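Long-range contacts in putative uncharacterized protein (Pseudomonas phage 201phi2-1, PDB 3R4V), which is a phage tubulin-like protein that holds guanosine-5'-diphosphate in a pocket of its single chain: residues C6-G11 against H29-C34; V17-V22 against N37-H42; A81-V86 against S112-V117. All coordinates share one frame; numbering follows the deposited sequence.

Contact 1 (C6-G11 against H29-C34); sequences CLIFAG and HCFDTC. With GDP (guanosine-5'-diphosphate), chain B.
Ile8 and Phe31 pack together on one face of two neighbouring parallel strands, Cys6-Ala10 and His29-Asp32, whose axes diverge by 18°. With CG1 of Ile8 anti to the carbonyl carbon (chi1 -62°), its CG2 branch is left to point at the edge of the Phe31 ring, 3.9 Å from Phe31 CE1. His29, paired with Ile8, lies on the same face, and its ring has the carbonyl oxygen of Leu7 at its edge. On the opposite face, Cys30 SG stands 4.1 Å from Phe9 CB and makes an oblique sulfur-aromatic contact with the Phe9 ring. The backbones zip by four hydrogen bonds, from His29 N to Leu7 O (2.7 Å) through to Gly11 N on Phe31 O (3.0 Å). At that end Gly11, with phi 78°, brings its CA 3.4 Å from O2B of the guanosine-5'-diphosphate. The Asp32 side chain is about 4 Å from a bound magnesium ion. The strands and helix 11-18 form a beta-alpha-beta unit with Gly11 of the nucleotide pocket just after the first strand, as in the nucleotide-binding domain of tubulin-like proteins. Helix 95-108 covers the Ile8 and Phe31 face, helix 11-18 covers Phe9 and Cys30, and strand 84-89 flanks strand 6-10.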
loop_
_atom_site.group_PDB
_atom_site.type_symbol
_atom_site.label_atom_id
_atom_site.label_comp_id
_atom_site.label_asym_id
_atom_site.label_seq_id
_atom_site.Cartn_x
_atom_site.Cartn_y
_atom_site.Cartn_z
ATOM N N CYS A 6 3.275 -3.639 -13.867
ATOM C CA CYS A 6 1.867 -3.906 -13.697
ATOM C C CYS A 6 1.396 -3.236 -12.401
ATOM O O CYS A 6 2.002 -3.410 -11.341
ATOM C CB CYS A 6 1.646 -5.417 -13.661
ATOM S SG CYS A 6 -0.013 -5.904 -13.252
ATOM N N LEU A 7 0.321 -2.457 -12.497
ATOM C CA LEU A 7 -0.208 -1.751 -11.336
ATOM C C LEU A 7 -1.482 -2.426 -10.845
ATOM O O LEU A 7 -2.432 -2.637 -11.609
ATOM C CB LEU A 7 -0.497 -0.287 -11.673
ATOM C CG LEU A 7 0.720 0.532 -12.100
ATOM C CD1 LEU A 7 0.902 0.442 -13.611
ATOM C CD2 LEU A 7 0.552 1.970 -11.683
ATOM N N ILE A 8 -1.506 -2.735 -9.554
ATOM C CA ILE A 8 -2.614 -3.473 -8.970
ATOM C C ILE A 8 -3.276 -2.651 -7.864
ATOM O O ILE A 8 -2.589 -2.150 -6.972
ATOM C CB ILE A 8 -2.099 -4.784 -8.381
ATOM C CG1 ILE A 8 -1.492 -5.645 -9.492
ATOM C CG2 ILE A 8 -3.219 -5.519 -7.647
ATOM C CD1 ILE A 8 -0.525 -6.692 -8.994
ATOM N N PHE A 9 -4.601 -2.514 -7.932
ATOM C CA PHE A 9 -5.370 -1.726 -6.966
ATOM C C PHE A 9 -6.461 -2.586 -6.373
ATOM O O PHE A 9 -7.116 -3.347 -7.088
ATOM C CB PHE A 9 -6.028 -0.516 -7.648
ATOM C CG PHE A 9 -5.043 0.450 -8.209
ATOM C CD1 PHE A 9 -4.569 1.497 -7.430
ATOM C CD2 PHE A 9 -4.531 0.270 -9.479
ATOM C CE1 PHE A 9 -3.622 2.376 -7.927
ATOM C CE2 PHE A 9 -3.590 1.150 -9.986
ATOM C CZ PHE A 9 -3.135 2.204 -9.208
ATOM N N ALA A 10 -6.677 -2.446 -5.070
ATOM C CA ALA A 10 -7.640 -3.302 -4.380
ATOM C C ALA A 10 -8.503 -2.514 -3.415
ATOM O O ALA A 10 -8.029 -1.601 -2.739
ATOM C CB ALA A 10 -6.921 -4.407 -3.641
ATOM N N GLY A 11 -9.787 -2.878 -3.360
ATOM C CA GLY A 11 -10.712 -2.265 -2.430
ATOM C C GLY A 11 -11.141 -0.897 -2.937
ATOM O O GLY A 11 -10.651 -0.426 -3.968
ATOM N N HIS A 29 -4.634 -2.906 -13.135
ATOM C CA HIS A 29 -5.523 -4.010 -12.787
ATOM C C HIS A 29 -6.186 -3.736 -11.449
ATOM O O HIS A 29 -5.498 -3.588 -10.429
ATOM C CB HIS A 29 -4.729 -5.313 -12.702
ATOM C CG HIS A 29 -4.074 -5.698 -13.991
ATOM N ND1 HIS A 29 -4.544 -6.721 -14.785
ATOM C CD2 HIS A 29 -2.996 -5.187 -14.632
ATOM C CE1 HIS A 29 -3.783 -6.824 -15.862
ATOM N NE2 HIS A 29 -2.836 -5.905 -15.794
ATOM N N CYS A 30 -7.517 -3.672 -11.445
ATOM C CA CYS A 30 -8.267 -3.354 -10.229
ATOM C C CYS A 30 -9.070 -4.546 -9.739
ATOM O O CYS A 30 -9.621 -5.290 -10.538
ATOM C CB CYS A 30 -9.228 -2.193 -10.483
ATOM S SG CYS A 30 -8.423 -0.677 -11.001
ATOM N N PHE A 31 -9.148 -4.699 -8.422
ATOM C CA PHE A 31 -9.903 -5.786 -7.808
ATOM C C PHE A 31 -10.739 -5.278 -6.636
ATOM O O PHE A 31 -10.286 -4.440 -5.856
ATOM C CB PHE A 31 -8.943 -6.881 -7.320
ATOM C CG PHE A 31 -8.057 -7.419 -8.399
ATOM C CD1 PHE A 31 -6.815 -6.858 -8.637
ATOM C CD2 PHE A 31 -8.486 -8.458 -9.210
ATOM C CE1 PHE A 31 -6.001 -7.334 -9.652
ATOM C CE2 PHE A 31 -7.683 -8.938 -10.229
ATOM C CZ PHE A 31 -6.435 -8.374 -10.451
ATOM N N ASP A 32 -11.957 -5.794 -6.517
ATOM C CA ASP A 32 -12.824 -5.473 -5.391
ATOM C C ASP A 32 -13.842 -6.589 -5.216
ATOM O O ASP A 32 -13.912 -7.519 -6.025
ATOM C CB ASP A 32 -13.540 -4.130 -5.605
ATOM C CG ASP A 32 -13.810 -3.384 -4.297
ATOM O OD1 ASP A 32 -14.126 -2.177 -4.357
ATOM O OD2 ASP A 32 -13.698 -3.989 -3.205
ATOM N N THR A 33 -14.631 -6.484 -4.154
ATOM C CA THR A 33 -15.609 -7.506 -3.802
ATOM C C THR A 33 -17.013 -7.123 -4.250
ATOM O O THR A 33 -17.936 -7.944 -4.225
ATOM C CB THR A 33 -15.598 -7.744 -2.292
ATOM O OG1 THR A 33 -15.715 -6.485 -1.618
ATOM C CG2 THR A 33 -14.288 -8.414 -1.878
ATOM N N CYS A 34 -17.170 -5.862 -4.644
ATOM C CA CYS A 34 -18.424 -5.405 -5.244
ATOM C C CYS A 34 -18.121 -4.236 -6.168
ATOM O O CYS A 34 -16.963 -4.001 -6.501
ATOM C CB CYS A 34 -19.457 -5.019 -4.182
ATOM S SG CYS A 34 -21.167 -4.953 -4.792
HETATM P PB GDP B . -12.489 -1.568 1.307
HETATM O O1B GDP B . -13.259 -1.404 0.016
HETATM O O2B GDP B . -11.090 -2.006 0.967
HETATM O O3B GDP B . -13.191 -2.573 2.213
HETATM O O3A GDP B . -12.473 -0.183 2.105
HETATM P PA GDP B . -12.133 1.267 1.498
HETATM O O1A GDP B . -13.190 1.768 0.529
HETATM O O2A GDP B . -10.761 1.282 0.887
HETATM O "O5'" GDP B . -12.195 2.125 2.822
HETATM C "C5'" GDP B . -11.390 1.805 3.970
HETATM C "C4'" GDP B . -11.116 3.060 4.791
HETATM O "O4'" GDP B . -10.204 3.907 4.079
HETATM C "C3'" GDP B . -12.353 3.913 5.020
HETATM O "O3'" GDP B . -12.982 3.561 6.249
HETATM C "C2'" GDP B . -11.794 5.318 5.086
HETATM O "O2'" GDP B . -11.281 5.588 6.390
HETATM C "C1'" GDP B . -10.592 5.288 4.170
HETATM N N9 GDP B . -10.912 5.673 2.779
HETATM C C8 GDP B . -12.019 5.358 2.064
HETATM N N7 GDP B . -11.934 5.849 0.801
HETATM C C5 GDP B . -10.738 6.468 0.683
HETATM C C6 GDP B . -9.997 7.185 -0.378
HETATM O O6 GDP B . -10.494 7.334 -1.513
HETATM N N1 GDP B . -8.779 7.673 -0.077
HETATM C C2 GDP B . -8.223 7.522 1.146
HETATM N N2 GDP B . -6.985 8.024 1.397
HETATM N N3 GDP B . -8.844 6.872 2.158
HETATM C C4 GDP B . -10.073 6.335 1.984
#

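Contact 2 (V17-V22 against N37-H42); sequences VATKLV and NVVDVH
The imidazole of His42 meets Ala18 and Thr19 through one end of its ring. Ala18 CB lies at the edge, close to the ring plane, 4.0 Å from His42 NE2. Thr19 CG2 comes in obliquely, 3.5 Å from His42 CE1. Elsewhere on the rim, His42 ND1 accepts the backbone N-H of Val39 at 3.0 Å, nearly straight (176°) and in the ring plane. NE2 is bonded to the carbonyl oxygen of Met15, consistent with a neutral ring protonated at NE2. Two bonds on separate nitrogens thus fix the ring's rotation. In Thr19 the hydroxyl sits between the backbone N and the carbonyl carbon (chi1 68°), where OG1 bonds Asn16 O, and this turns the methyl outward to the ring, with Thr19 CG2 3.8 Å from Val39 CG2. Val41 adds its CG2 branch, 3.9 Å from Thr19 CB, while Val22 CG1 rests 3.4 Å from the carbonyl oxygen of Val41. The contact is made largely by methyl groups and is partly buried. It ties the C-terminal part of helix 11-18 and the turn beyond it to the loop between strands 28-32 and 46-49. Ala18 rests on Phe9 of strand 6-10, and Leu21 reaches helix 161-178.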
loop_
_atom_site.group_PDB
_atom_site.type_symbol
_atom_site.label_atom_id
_atom_site.label_comp_id
_atom_site.label_asym_id
_atom_site.label_seq_id
_atom_site.Cartn_x
_atom_site.Cartn_y
_atom_site.Cartn_z
ATOM N N VAL A 17 -7.997 5.565 -6.193
ATOM C CA VAL A 17 -6.691 6.007 -6.677
ATOM C C VAL A 17 -6.514 5.663 -8.155
ATOM O O VAL A 17 -5.968 6.457 -8.922
ATOM C CB VAL A 17 -5.534 5.416 -5.847
ATOM C CG1 VAL A 17 -4.195 5.779 -6.470
ATOM C CG2 VAL A 17 -5.604 5.942 -4.424
ATOM N N ALA A 18 -6.984 4.485 -8.554
ATOM C CA ALA A 18 -6.918 4.073 -9.961
ATOM C C ALA A 18 -7.533 5.089 -10.937
ATOM O O ALA A 18 -7.026 5.280 -12.051
ATOM C CB ALA A 18 -7.557 2.703 -10.143
ATOM N N THR A 19 -8.620 5.745 -10.539
ATOM C CA THR A 19 -9.288 6.688 -11.442
ATOM C C THR A 19 -8.322 7.782 -11.912
ATOM O O THR A 19 -8.516 8.396 -12.958
ATOM C CB THR A 19 -10.537 7.343 -10.802
ATOM O OG1 THR A 19 -10.143 8.213 -9.734
ATOM C CG2 THR A 19 -11.501 6.281 -10.273
ATOM N N LYS A 20 -7.273 8.012 -11.133
ATOM C CA LYS A 20 -6.343 9.085 -11.442
ATOM C C LYS A 20 -5.222 8.593 -12.340
ATOM O O LYS A 20 -4.397 9.378 -12.814
ATOM C CB LYS A 20 -5.799 9.686 -10.146
ATOM C CG LYS A 20 -6.917 10.184 -9.253
ATOM C CD LYS A 20 -6.409 10.870 -8.009
ATOM C CE LYS A 20 -7.567 11.547 -7.294
ATOM N NZ LYS A 20 -8.311 12.448 -8.218
ATOM N N LEU A 21 -5.215 7.288 -12.590
ATOM C CA LEU A 21 -4.163 6.661 -13.372
ATOM C C LEU A 21 -4.687 5.912 -14.598
ATOM O O LEU A 21 -3.986 5.061 -15.154
ATOM C CB LEU A 21 -3.350 5.721 -12.479
ATOM C CG LEU A 21 -2.654 6.408 -11.297
ATOM C CD1 LEU A 21 -2.200 5.416 -10.218
ATOM C CD2 LEU A 21 -1.474 7.232 -11.807
ATOM N N VAL A 22 -5.906 6.234 -15.035
ATOM C CA VAL A 22 -6.521 5.505 -16.140
ATOM C C VAL A 22 -5.756 5.671 -17.449
ATOM O O VAL A 22 -5.891 4.857 -18.363
ATOM C CB VAL A 22 -8.006 5.883 -16.341
ATOM C CG1 VAL A 22 -8.848 5.378 -15.175
ATOM C CG2 VAL A 22 -8.164 7.391 -16.535
ATOM N N ASN A 37 -17.462 1.181 -5.944
ATOM C CA ASN A 37 -16.472 2.183 -6.324
ATOM C C ASN A 37 -16.137 2.217 -7.803
ATOM O O ASN A 37 -15.269 2.975 -8.222
ATOM C CB ASN A 37 -15.186 1.977 -5.521
ATOM C CG ASN A 37 -15.345 2.368 -4.078
ATOM O OD1 ASN A 37 -15.980 1.657 -3.301
ATOM N ND2 ASN A 37 -14.751 3.499 -3.698
ATOM N N VAL A 38 -16.816 1.394 -8.592
ATOM C CA VAL A 38 -16.594 1.382 -10.033
ATOM C C VAL A 38 -17.247 2.600 -10.664
ATOM O O VAL A 38 -18.437 2.835 -10.458
ATOM C CB VAL A 38 -17.167 0.104 -10.678
ATOM C CG1 VAL A 38 -17.000 0.150 -12.192
ATOM C CG2 VAL A 38 -16.502 -1.137 -10.089
ATOM N N VAL A 39 -16.472 3.382 -11.413
ATOM C CA VAL A 39 -17.029 4.507 -12.173
ATOM C C VAL A 39 -16.696 4.387 -13.661
ATOM O O VAL A 39 -15.924 3.515 -14.065
ATOM C CB VAL A 39 -16.564 5.878 -11.624
ATOM C CG1 VAL A 39 -17.063 6.072 -10.204
ATOM C CG2 VAL A 39 -15.035 6.003 -11.676
ATOM N N ASP A 40 -17.277 5.269 -14.468
ATOM C CA ASP A 40 -17.138 5.195 -15.919
ATOM C C ASP A 40 -15.692 5.135 -16.415
ATOM O O ASP A 40 -15.385 4.378 -17.336
ATOM C CB ASP A 40 -17.879 6.352 -16.593
ATOM C CG ASP A 40 -19.337 6.026 -16.886
ATOM O OD1 ASP A 40 -19.958 5.270 -16.107
ATOM O OD2 ASP A 40 -19.859 6.525 -17.904
ATOM N N VAL A 41 -14.810 5.933 -15.818
ATOM C CA VAL A 41 -13.415 6.001 -16.274
ATOM C C VAL A 41 -12.674 4.670 -16.174
ATOM O O VAL A 41 -11.659 4.463 -16.841
ATOM C CB VAL A 41 -12.591 7.086 -15.535
ATOM C CG1 VAL A 41 -13.104 8.481 -15.876
ATOM C CG2 VAL A 41 -12.590 6.837 -14.032
ATOM N N HIS A 42 -13.192 3.774 -15.342
ATOM C CA HIS A 42 -12.576 2.469 -15.139
ATOM C C HIS A 42 -12.646 1.574 -16.374
ATOM O O HIS A 42 -11.926 0.585 -16.468
ATOM C CB HIS A 42 -13.205 1.766 -13.940
ATOM C CG HIS A 42 -12.690 2.247 -12.621
ATOM N ND1 HIS A 42 -13.517 2.728 -11.627
ATOM C CD2 HIS A 42 -11.432 2.297 -12.121
ATOM C CE1 HIS A 42 -12.788 3.056 -10.573
ATOM N NE2 HIS A 42 -11.520 2.809 -10.850
#

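Contact 3 (A81-V86 against S112-V117); sequences ADFYIV and SFVSFV
Phe83 reaches across to Ser112 and Phe113 because its CG is anti to the backbone N (chi1 -165°), which lays the ring along the neighbouring strand. Phe113 CA lies over one face, 4.2 Å from the centroid and 16° off the normal, in a CH-pi contact, and the carbonyl oxygen of Ser112 covers the same face. Phe113 itself takes the opposite course: chi1 of 59° carries its ring away from the strand of Tyr84, so that Phe113 CB meets Tyr84 CB at 3.7 Å. Farther along, Ile85 directs CG2 to the edge of the Phe116 ring, 3.7 Å from Phe116 CD2. Four parallel-strand hydrogen bonds hold the backbones, ending with Phe116 N on Val86 O at 2.7 Å. At the other end a water accepts from Ser112 N (2.9 Å) and donates to Ala81 O (3.2 Å), bridging the segments where the strand pairing has not yet begun. Nearby, Tyr84 OH accepts from Ala81 N at 2.9 Å and is also bonded to Arg109. Helix 95-108 connects the two strands in a beta-alpha-beta unit. Helices 161-178 and 188-195 cover the face that bears Phe83, Ile85, Val114 and Phe116, and strand 148-154 continues the sheet beyond 113-119.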
loop_
_atom_site.group_PDB
_atom_site.type_symbol
_atom_site.label_atom_id
_atom_site.label_comp_id
_atom_site.label_asym_id
_atom_site.label_seq_id
_atom_site.Cartn_x
_atom_site.Cartn_y
_atom_site.Cartn_z
ATOM N N ALA A 81 5.291 -9.387 -15.077
ATOM C CA ALA A 81 5.896 -8.075 -15.289
ATOM C C ALA A 81 7.241 -7.961 -14.590
ATOM O O ALA A 81 7.524 -8.692 -13.641
ATOM C CB ALA A 81 4.959 -6.975 -14.825
ATOM N N ASP A 82 8.067 -7.039 -15.070
ATOM C CA ASP A 82 9.368 -6.781 -14.467
ATOM C C ASP A 82 9.270 -6.066 -13.118
ATOM O O ASP A 82 10.211 -6.095 -12.324
ATOM C CB ASP A 82 10.249 -5.972 -15.419
ATOM C CG ASP A 82 10.718 -6.786 -16.618
ATOM O OD1 ASP A 82 10.842 -8.023 -16.480
ATOM O OD2 ASP A 82 10.959 -6.185 -17.692
ATOM N N PHE A 83 8.145 -5.403 -12.870
ATOM C CA PHE A 83 7.940 -4.712 -11.606
ATOM C C PHE A 83 6.449 -4.589 -11.357
ATOM O O PHE A 83 5.667 -4.537 -12.302
ATOM C CB PHE A 83 8.594 -3.320 -11.667
ATOM C CG PHE A 83 8.761 -2.655 -10.326
ATOM C CD1 PHE A 83 9.889 -2.888 -9.546
ATOM C CD2 PHE A 83 7.804 -1.782 -9.853
ATOM C CE1 PHE A 83 10.050 -2.262 -8.315
ATOM C CE2 PHE A 83 7.954 -1.156 -8.624
ATOM C CZ PHE A 83 9.082 -1.388 -7.853
ATOM N N TYR A 84 6.036 -4.576 -10.090
ATOM C CA TYR A 84 4.622 -4.369 -9.783
ATOM C C TYR A 84 4.443 -3.259 -8.762
ATOM O O TYR A 84 5.303 -3.018 -7.926
ATOM C CB TYR A 84 3.960 -5.640 -9.227
ATOM C CG TYR A 84 4.134 -6.889 -10.080
ATOM C CD1 TYR A 84 3.084 -7.389 -10.855
ATOM C CD2 TYR A 84 5.342 -7.576 -10.096
ATOM C CE1 TYR A 84 3.240 -8.549 -11.628
ATOM C CE2 TYR A 84 5.502 -8.729 -10.859
ATOM C CZ TYR A 84 4.453 -9.201 -11.625
ATOM O OH TYR A 84 4.630 -10.344 -12.368
ATOM N N ILE A 85 3.301 -2.601 -8.815
ATOM C CA ILE A 85 2.936 -1.648 -7.779
ATOM C C ILE A 85 1.578 -2.087 -7.243
ATOM O O ILE A 85 0.658 -2.331 -8.027
ATOM C CB ILE A 85 2.841 -0.237 -8.355
ATOM C CG1 ILE A 85 4.200 0.171 -8.946
ATOM C CG2 ILE A 85 2.352 0.761 -7.294
ATOM C CD1 ILE A 85 4.176 1.451 -9.763
ATOM N N VAL A 86 1.447 -2.193 -5.922
ATOM C CA VAL A 86 0.177 -2.596 -5.312
ATOM C C VAL A 86 -0.371 -1.471 -4.429
ATOM O O VAL A 86 0.389 -0.833 -3.718
ATOM C CB VAL A 86 0.366 -3.812 -4.428
ATOM C CG1 VAL A 86 -1.004 -4.386 -4.045
ATOM C CG2 VAL A 86 1.211 -4.853 -5.138
ATOM N N SER A 112 9.708 -8.243 -8.047
ATOM C CA SER A 112 10.112 -6.964 -7.482
ATOM C C SER A 112 8.892 -6.054 -7.468
ATOM O O SER A 112 8.249 -5.848 -8.501
ATOM C CB SER A 112 11.192 -6.318 -8.358
ATOM O OG SER A 112 12.354 -7.123 -8.437
ATOM N N PHE A 113 8.559 -5.513 -6.307
ATOM C CA PHE A 113 7.369 -4.684 -6.218
ATOM C C PHE A 113 7.412 -3.791 -4.988
ATOM O O PHE A 113 8.156 -4.047 -4.042
ATOM C CB PHE A 113 6.092 -5.559 -6.228
ATOM C CG PHE A 113 6.044 -6.560 -5.100
ATOM C CD1 PHE A 113 5.487 -6.215 -3.873
ATOM C CD2 PHE A 113 6.564 -7.842 -5.262
ATOM C CE1 PHE A 113 5.440 -7.147 -2.820
ATOM C CE2 PHE A 113 6.531 -8.772 -4.226
ATOM C CZ PHE A 113 5.969 -8.423 -3.001
ATOM N N VAL A 114 6.637 -2.715 -5.030
ATOM C CA VAL A 114 6.382 -1.898 -3.846
ATOM C C VAL A 114 4.888 -1.669 -3.701
ATOM O O VAL A 114 4.140 -1.843 -4.661
ATOM C CB VAL A 114 7.106 -0.530 -3.875
ATOM C CG1 VAL A 114 8.625 -0.734 -3.959
ATOM C CG2 VAL A 114 6.601 0.350 -5.032
ATOM N N SER A 115 4.449 -1.298 -2.497
ATOM C CA SER A 115 3.022 -1.051 -2.270
ATOM C C SER A 115 2.798 0.360 -1.771
ATOM O O SER A 115 3.669 0.946 -1.142
ATOM C CB SER A 115 2.489 -2.022 -1.214
ATOM O OG SER A 115 2.682 -3.364 -1.636
ATOM N N PHE A 116 1.615 0.894 -2.046
ATOM C CA PHE A 116 1.198 2.165 -1.493
ATOM C C PHE A 116 -0.034 1.889 -0.631
ATOM O O PHE A 116 -1.074 1.465 -1.154
ATOM C CB PHE A 116 0.860 3.147 -2.624
ATOM C CG PHE A 116 2.083 3.692 -3.314
ATOM C CD1 PHE A 116 2.649 4.885 -2.903
ATOM C CD2 PHE A 116 2.694 2.971 -4.322
ATOM C CE1 PHE A 116 3.799 5.362 -3.509
ATOM C CE2 PHE A 116 3.854 3.448 -4.934
ATOM C CZ PHE A 116 4.391 4.635 -4.533
ATOM N N VAL A 117 0.085 2.088 0.680
ATOM C CA VAL A 117 -0.989 1.670 1.584
ATOM C C VAL A 117 -1.444 2.851 2.425
ATOM O O VAL A 117 -0.636 3.711 2.795
ATOM C CB VAL A 117 -0.567 0.486 2.484
ATOM C CG1 VAL A 117 -0.283 -0.764 1.628
ATOM C CG2 VAL A 117 0.625 0.856 3.360
HETATM O O HOH W 1 9.061 -8.615 -10.853
#

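In the fold
Contacts 1 and 3 are two beta-alpha-beta pairings in one mixed sheet, with centres about 13 Å apart. Strands 28-32, 6-10, 84-89 and 113-119 are consecutive in the sheet, and probable hydrogen bonds such as Ile8 N to Ile85 O (2.7 Å) join the middle two. Contact 2, centred about 10 Å from contact 1, lies at the C-terminal end of helix 11-18, and its Leu21 packs on Phe9 of contact 1. Its segments alternate with those of contact 1 along the chain, whereas contact 3 follows both. Contacts 2 and 3 do not touch. The nucleotide lies where strand 6-10 passes into helix 11-18, joining contact 1 directly to the pocket.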